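Local atomic coordinates of octaprenyl-diphosphate synthase (Roseobacter denitrificans, PDB entry 4JXN), a protein that probably makes all-trans-octaprenyl diphosphate, precursor of the quinone side chain, by adding five isopentenyl units to farnesyl diphosphate with magnesium as cofactor. Residues 13-18 against 323-328; 157-162 against 174-179. One frame throughout, in Å; residues are numbered along the deposited sequence.

Contact 1. Residues 13-18 against 323-328; sequences DRMAAY and VDLADY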
loop_
_atom_site.group_PDB
_atom_site.type_symbol
_atom_site.label_atom_id
_atom_site.label_comp_id
_atom_site.label_asym_id
_atom_site.label_seq_id
_atom_site.Cartn_x
_atom_site.Cartn_y
_atom_site.Cartn_z
ATOM N N ASP A 13 -23.836 -23.959 1.412
ATOM C CA ASP A 13 -22.870 -25.058 1.260
ATOM C C ASP A 13 -22.597 -25.433 -0.209
ATOM O O ASP A 13 -21.485 -25.843 -0.545
ATOM C CB ASP A 13 -23.366 -26.315 2.002
ATOM C CG ASP A 13 -23.281 -26.185 3.515
ATOM O OD1 ASP A 13 -22.161 -26.001 4.033
ATOM O OD2 ASP A 13 -24.332 -26.290 4.192
ATOM N N ARG A 14 -23.613 -25.313 -1.066
ATOM C CA ARG A 14 -23.500 -25.718 -2.484
ATOM C C ARG A 14 -22.518 -24.837 -3.247
ATOM O O ARG A 14 -21.753 -25.318 -4.082
ATOM C CB ARG A 14 -24.873 -25.693 -3.161
ATOM C CG ARG A 14 -25.621 -27.015 -3.064
ATOM C CD ARG A 14 -27.092 -26.868 -2.706
ATOM N NE ARG A 14 -27.774 -25.788 -3.414
ATOM C CZ ARG A 14 -29.057 -25.477 -3.235
ATOM N NH1 ARG A 14 -29.602 -24.466 -3.908
ATOM N NH2 ARG A 14 -29.799 -26.168 -2.376
ATOM N N MET A 15 -22.546 -23.546 -2.941
ATOM C CA MET A 15 -21.594 -22.602 -3.494
ATOM C C MET A 15 -20.173 -22.985 -3.088
ATOM O O MET A 15 -19.316 -23.163 -3.949
ATOM C CB MET A 15 -21.927 -21.189 -3.012
ATOM C CG MET A 15 -20.992 -20.122 -3.543
ATOM S SD MET A 15 -21.724 -18.479 -3.518
ATOM C CE MET A 15 -20.371 -17.548 -4.236
ATOM N N ALA A 16 -19.945 -23.107 -1.778
ATOM C CA ALA A 16 -18.673 -23.562 -1.211
ATOM C C ALA A 16 -18.145 -24.830 -1.892
ATOM O O ALA A 16 -16.988 -24.875 -2.327
ATOM C CB ALA A 16 -18.840 -23.815 0.287
ATOM N N ALA A 17 -18.997 -25.853 -1.967
ATOM C CA ALA A 17 -18.630 -27.150 -2.553
ATOM C C ALA A 17 -18.322 -27.048 -4.047
ATOM O O ALA A 17 -17.470 -27.760 -4.566
ATOM C CB ALA A 17 -19.743 -28.164 -2.324
ATOM N N TYR A 18 -19.020 -26.165 -4.744
ATOM C CA TYR A 18 -18.756 -25.957 -6.165
ATOM C C TYR A 18 -17.401 -25.274 -6.355
ATOM O O TYR A 18 -16.644 -25.626 -7.248
ATOM C CB TYR A 18 -19.868 -25.123 -6.783
ATOM C CG TYR A 18 -19.679 -24.807 -8.246
ATOM C CD1 TYR A 18 -18.922 -23.713 -8.645
ATOM C CD2 TYR A 18 -20.276 -25.585 -9.231
ATOM C CE1 TYR A 18 -18.742 -23.411 -9.983
ATOM C CE2 TYR A 18 -20.105 -25.288 -10.577
ATOM C CZ TYR A 18 -19.336 -24.198 -10.945
ATOM O OH TYR A 18 -19.151 -23.883 -12.270
ATOM N N VAL A 323 -27.765 -15.638 -5.905
ATOM C CA VAL A 323 -29.101 -15.267 -5.424
ATOM C C VAL A 323 -29.244 -15.691 -3.962
ATOM O O VAL A 323 -29.521 -14.860 -3.100
ATOM C CB VAL A 323 -30.205 -15.906 -6.307
ATOM C CG1 VAL A 323 -31.591 -15.662 -5.728
ATOM C CG2 VAL A 323 -30.123 -15.385 -7.746
ATOM N N ASP A 324 -29.013 -16.980 -3.697
ATOM C CA ASP A 324 -28.985 -17.523 -2.340
ATOM C C ASP A 324 -28.051 -16.723 -1.417
ATOM O O ASP A 324 -28.363 -16.505 -0.248
ATOM C CB ASP A 324 -28.553 -19.002 -2.357
ATOM C CG ASP A 324 -29.523 -19.903 -3.129
ATOM O OD1 ASP A 324 -30.704 -19.532 -3.287
ATOM O OD2 ASP A 324 -29.104 -20.994 -3.580
ATOM N N LEU A 325 -26.911 -16.294 -1.952
ATOM C CA LEU A 325 -25.942 -15.507 -1.193
ATOM C C LEU A 325 -26.558 -14.192 -0.770
ATOM O O LEU A 325 -26.299 -13.710 0.327
ATOM C CB LEU A 325 -24.683 -15.239 -2.034
ATOM C CG LEU A 325 -23.526 -14.491 -1.354
ATOM C CD1 LEU A 325 -23.171 -15.051 0.021
ATOM C CD2 LEU A 325 -22.310 -14.540 -2.266
ATOM N N ALA A 326 -27.367 -13.608 -1.648
ATOM C CA ALA A 326 -28.007 -12.323 -1.351
ATOM C C ALA A 326 -28.981 -12.474 -0.175
ATOM O O ALA A 326 -29.036 -11.624 0.717
ATOM C CB ALA A 326 -28.719 -11.783 -2.582
ATOM N N ASP A 327 -29.715 -13.582 -0.166
ATOM C CA ASP A 327 -30.580 -13.938 0.967
ATOM C C ASP A 327 -29.768 -14.315 2.223
ATOM O O ASP A 327 -30.077 -13.873 3.328
ATOM C CB ASP A 327 -31.514 -15.092 0.569
ATOM C CG ASP A 327 -32.494 -14.707 -0.548
ATOM O OD1 ASP A 327 -33.006 -13.565 -0.531
ATOM O OD2 ASP A 327 -32.756 -15.546 -1.446
ATOM N N TYR A 328 -28.721 -15.114 2.044
ATOM C CA TYR A 328 -27.846 -15.515 3.148
ATOM C C TYR A 328 -27.245 -14.317 3.891
ATOM O O TYR A 328 -27.148 -14.328 5.115
ATOM C CB TYR A 328 -26.712 -16.410 2.625
ATOM C CG TYR A 328 -25.737 -16.849 3.694
ATOM C CD1 TYR A 328 -25.972 -17.994 4.449
ATOM C CD2 TYR A 328 -24.580 -16.109 3.958
ATOM C CE1 TYR A 328 -25.083 -18.395 5.434
ATOM C CE2 TYR A 328 -23.685 -16.502 4.941
ATOM C CZ TYR A 328 -23.942 -17.646 5.675
ATOM O OH TYR A 328 -23.060 -18.046 6.649
#
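In the all-helical isoprenoid synthase fold, the first helix of the chain (9-34) and the last (317-330) pack against each other, and here Arg14 and Met15 of the first meet Asp324 and Leu325 of the last. The backbones stay well apart, the closest CA atoms, of Met15 and Leu325, being 8.6 Å from each other, so the reach of Arg14 and Met15 has to bridge the gap.

Two pairs do so, one charged and one apolar. On the outer side, the Arg14 chain bends at chi2 and chi3 and brings NH1 to 3.5 Å from Asp324 OD2. This is a long salt bridge: the guanidinium and carboxylate planes are turned 74° apart and only one oxygen is engaged, so it is probably more an attraction of charges than a tight grip.

Beneath it, both apolar partners are buried. Met15 sends CG anti to its N (chi1 180°) and runs out extended, so that the thioether end, not the CB, does the touching. Met15 also packs on Met321 and Leu322 of helix 317-330 and on Ala64 of helix 57-68, while Leu325 leans on Leu61 of that helix and on Tyr209 and Leu213 of helix 200-224. Leu325 presents a single branch to the methionine: CD2 lies 4.1 Å from Met15 CE and 4.2 Å from Met15 SD.

Contact 2. Residues 157-162 against 174-179; sequences VLQLTA and LQVVRG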
loop_
_atom_site.group_PDB
_atom_site.type_symbol
_atom_site.label_atom_id
_atom_site.label_comp_id
_atom_site.label_asym_id
_atom_site.label_seq_id
_atom_site.Cartn_x
_atom_site.Cartn_y
_atom_site.Cartn_z
ATOM N N VAL A 157 -10.117 7.308 4.910
ATOM C CA VAL A 157 -9.808 8.664 5.358
ATOM C C VAL A 157 -11.082 9.450 5.618
ATOM O O VAL A 157 -11.170 10.186 6.603
ATOM C CB VAL A 157 -8.964 9.422 4.316
ATOM C CG1 VAL A 157 -8.807 10.888 4.707
ATOM C CG2 VAL A 157 -7.604 8.755 4.156
ATOM N N LEU A 158 -12.054 9.315 4.716
ATOM C CA LEU A 158 -13.374 9.914 4.907
ATOM C C LEU A 158 -13.994 9.444 6.217
ATOM O O LEU A 158 -14.718 10.187 6.875
ATOM C CB LEU A 158 -14.303 9.564 3.743
ATOM C CG LEU A 158 -15.717 10.167 3.741
ATOM C CD1 LEU A 158 -15.680 11.687 3.807
ATOM C CD2 LEU A 158 -16.496 9.713 2.513
ATOM N N GLN A 159 -13.698 8.209 6.593
ATOM C CA GLN A 159 -14.170 7.663 7.849
ATOM C C GLN A 159 -13.615 8.462 9.023
ATOM O O GLN A 159 -14.353 8.775 9.955
ATOM C CB GLN A 159 -13.781 6.188 7.970
ATOM C CG GLN A 159 -14.643 5.407 8.947
ATOM C CD GLN A 159 -14.250 3.946 9.045
ATOM O OE1 GLN A 159 -14.666 3.241 9.968
ATOM N NE2 GLN A 159 -13.446 3.481 8.095
ATOM N N LEU A 160 -12.327 8.804 8.972
ATOM C CA LEU A 160 -11.702 9.572 10.056
ATOM C C LEU A 160 -12.540 10.791 10.392
ATOM O O LEU A 160 -12.897 11.017 11.549
ATOM C CB LEU A 160 -10.295 10.043 9.680
ATOM C CG LEU A 160 -9.221 8.981 9.457
ATOM C CD1 LEU A 160 -7.901 9.661 9.119
ATOM C CD2 LEU A 160 -9.074 8.089 10.682
ATOM N N THR A 161 -12.858 11.561 9.359
ATOM C CA THR A 161 -13.593 12.812 9.508
ATOM C C THR A 161 -15.050 12.565 9.908
ATOM O O THR A 161 -15.546 13.152 10.869
ATOM C CB THR A 161 -13.562 13.625 8.197
ATOM O OG1 THR A 161 -14.275 12.920 7.176
ATOM C CG2 THR A 161 -12.124 13.856 7.727
ATOM N N ALA A 162 -15.720 11.681 9.174
ATOM C CA ALA A 162 -17.150 11.428 9.370
ATOM C C ALA A 162 -17.468 10.666 10.658
ATOM O O ALA A 162 -18.593 10.730 11.146
ATOM C CB ALA A 162 -17.722 10.690 8.171
ATOM N N LEU A 174 -23.168 6.069 3.079
ATOM C CA LEU A 174 -23.150 5.133 1.935
ATOM C C LEU A 174 -21.825 5.189 1.169
ATOM O O LEU A 174 -21.309 4.152 0.752
ATOM C CB LEU A 174 -24.339 5.395 0.998
ATOM C CG LEU A 174 -25.682 4.697 1.309
ATOM C CD1 LEU A 174 -25.888 4.350 2.784
ATOM C CD2 LEU A 174 -26.853 5.526 0.783
ATOM N N GLN A 175 -21.272 6.395 1.031
ATOM C CA GLN A 175 -19.929 6.596 0.465
ATOM C C GLN A 175 -18.876 5.915 1.311
ATOM O O GLN A 175 -17.986 5.251 0.792
ATOM C CB GLN A 175 -19.592 8.085 0.360
ATOM C CG GLN A 175 -20.462 8.853 -0.624
ATOM C CD GLN A 175 -20.284 10.359 -0.533
ATOM O OE1 GLN A 175 -19.729 10.887 0.436
ATOM N NE2 GLN A 175 -20.761 11.064 -1.551
ATOM N N VAL A 176 -18.994 6.057 2.623
ATOM C CA VAL A 176 -18.055 5.400 3.534
ATOM C C VAL A 176 -18.136 3.882 3.376
ATOM O O VAL A 176 -17.124 3.186 3.370
ATOM C CB VAL A 176 -18.333 5.780 5.012
ATOM C CG1 VAL A 176 -17.425 5.004 5.960
ATOM C CG2 VAL A 176 -18.172 7.283 5.229
ATOM N N VAL A 177 -19.362 3.389 3.255
ATOM C CA VAL A 177 -19.633 1.962 3.128
ATOM C C VAL A 177 -19.042 1.392 1.839
ATOM O O VAL A 177 -18.413 0.324 1.857
ATOM C CB VAL A 177 -21.157 1.709 3.176
ATOM C CG1 VAL A 177 -21.503 0.316 2.682
ATOM C CG2 VAL A 177 -21.669 1.925 4.598
ATOM N N ARG A 178 -19.253 2.103 0.730
ATOM C CA ARG A 178 -18.664 1.711 -0.544
ATOM C C ARG A 178 -17.153 1.569 -0.420
ATOM O O ARG A 178 -16.588 0.515 -0.721
ATOM C CB ARG A 178 -19.009 2.720 -1.627
ATOM C CG ARG A 178 -20.498 2.772 -1.952
ATOM C CD ARG A 178 -20.725 2.955 -3.434
ATOM N NE ARG A 178 -22.056 2.544 -3.852
ATOM C CZ ARG A 178 -23.167 3.248 -3.652
ATOM N NH1 ARG A 178 -24.321 2.770 -4.098
ATOM N NH2 ARG A 178 -23.143 4.415 -3.008
ATOM N N GLY A 179 -16.505 2.620 0.062
ATOM C CA GLY A 179 -15.064 2.593 0.244
ATOM C C GLY A 179 -14.625 1.443 1.124
ATOM O O GLY A 179 -13.947 0.519 0.673
#
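Leu158 and Val176 meet where helices 139-162 and 170-196, successive in the chain and joined by a short connection, run in roughly opposite directions as a helical hairpin. The short segments lie 9.7 Å apart at closest approach with 145° between their N-to-C directions, which makes them antiparallel but clearly splayed. Their backbones come nearest at Gln159 and Val176, with CA atoms 6.2 Å apart.

Val176 is the most deeply engaged residue here, and its two methyls divide the work. Val176 CG1, anti to the backbone N (chi1 175°), reaches the aliphatic part of Gln159, 4.1 Å from Gln159 CG, the two side chains crossing at about a right angle. Val176 CG2 goes the other way and rests 4.0 Å from Leu158 CD2 and 4.1 Å from Leu158 CG. The first torsion of Leu158 swings CG away from its own N, and it is the CD2 branch that faces the other helix. That same methyl, Leu158 CD2, lies 4.1 Å from Gln175 CB and 4.0 Å from Gln175 OE1; the latter is a van der Waals approach of a methyl to an amide oxygen. Gln175, with CG beside its backbone N (chi1 -66°) and extended beyond, passes obliquely across the leucine branch.

Within helix 139-162, near its C-terminal end, Leu158 O takes two donors: the backbone N of Ala162, and Thr161 OG1 at 2.8 Å, which lies tilted out of the carbonyl plane.

The hairpin is covered on both helices by the second subunit, whose Ala39 packs on Leu158 and whose His38 packs on Gln175. Elsewhere on helix 170-196, Val177 packs on Ile215 and Gln218 of helix 200-224, and Arg178 forms a salt bridge with Asp211 of that same helix.

Overall arrangement
Contact 1 joins the two ends of the chain, and contact 2 is nested inside the long loop it closes. Their centres are 29 Å apart, on opposite sides of the centre of the chain, and the nearest atoms stay about 14 Å from each other. They share no helix, yet helix 200-224 borders both contacts. Contact 1 brings together segments 305 residues apart in sequence, on the first and last helices; contact 2 pairs segments 12 residues apart, on successive helices. The second subunit reaches contact 2 but does not touch contact 1, so of the two, contact 2 is the one at the dimer interface.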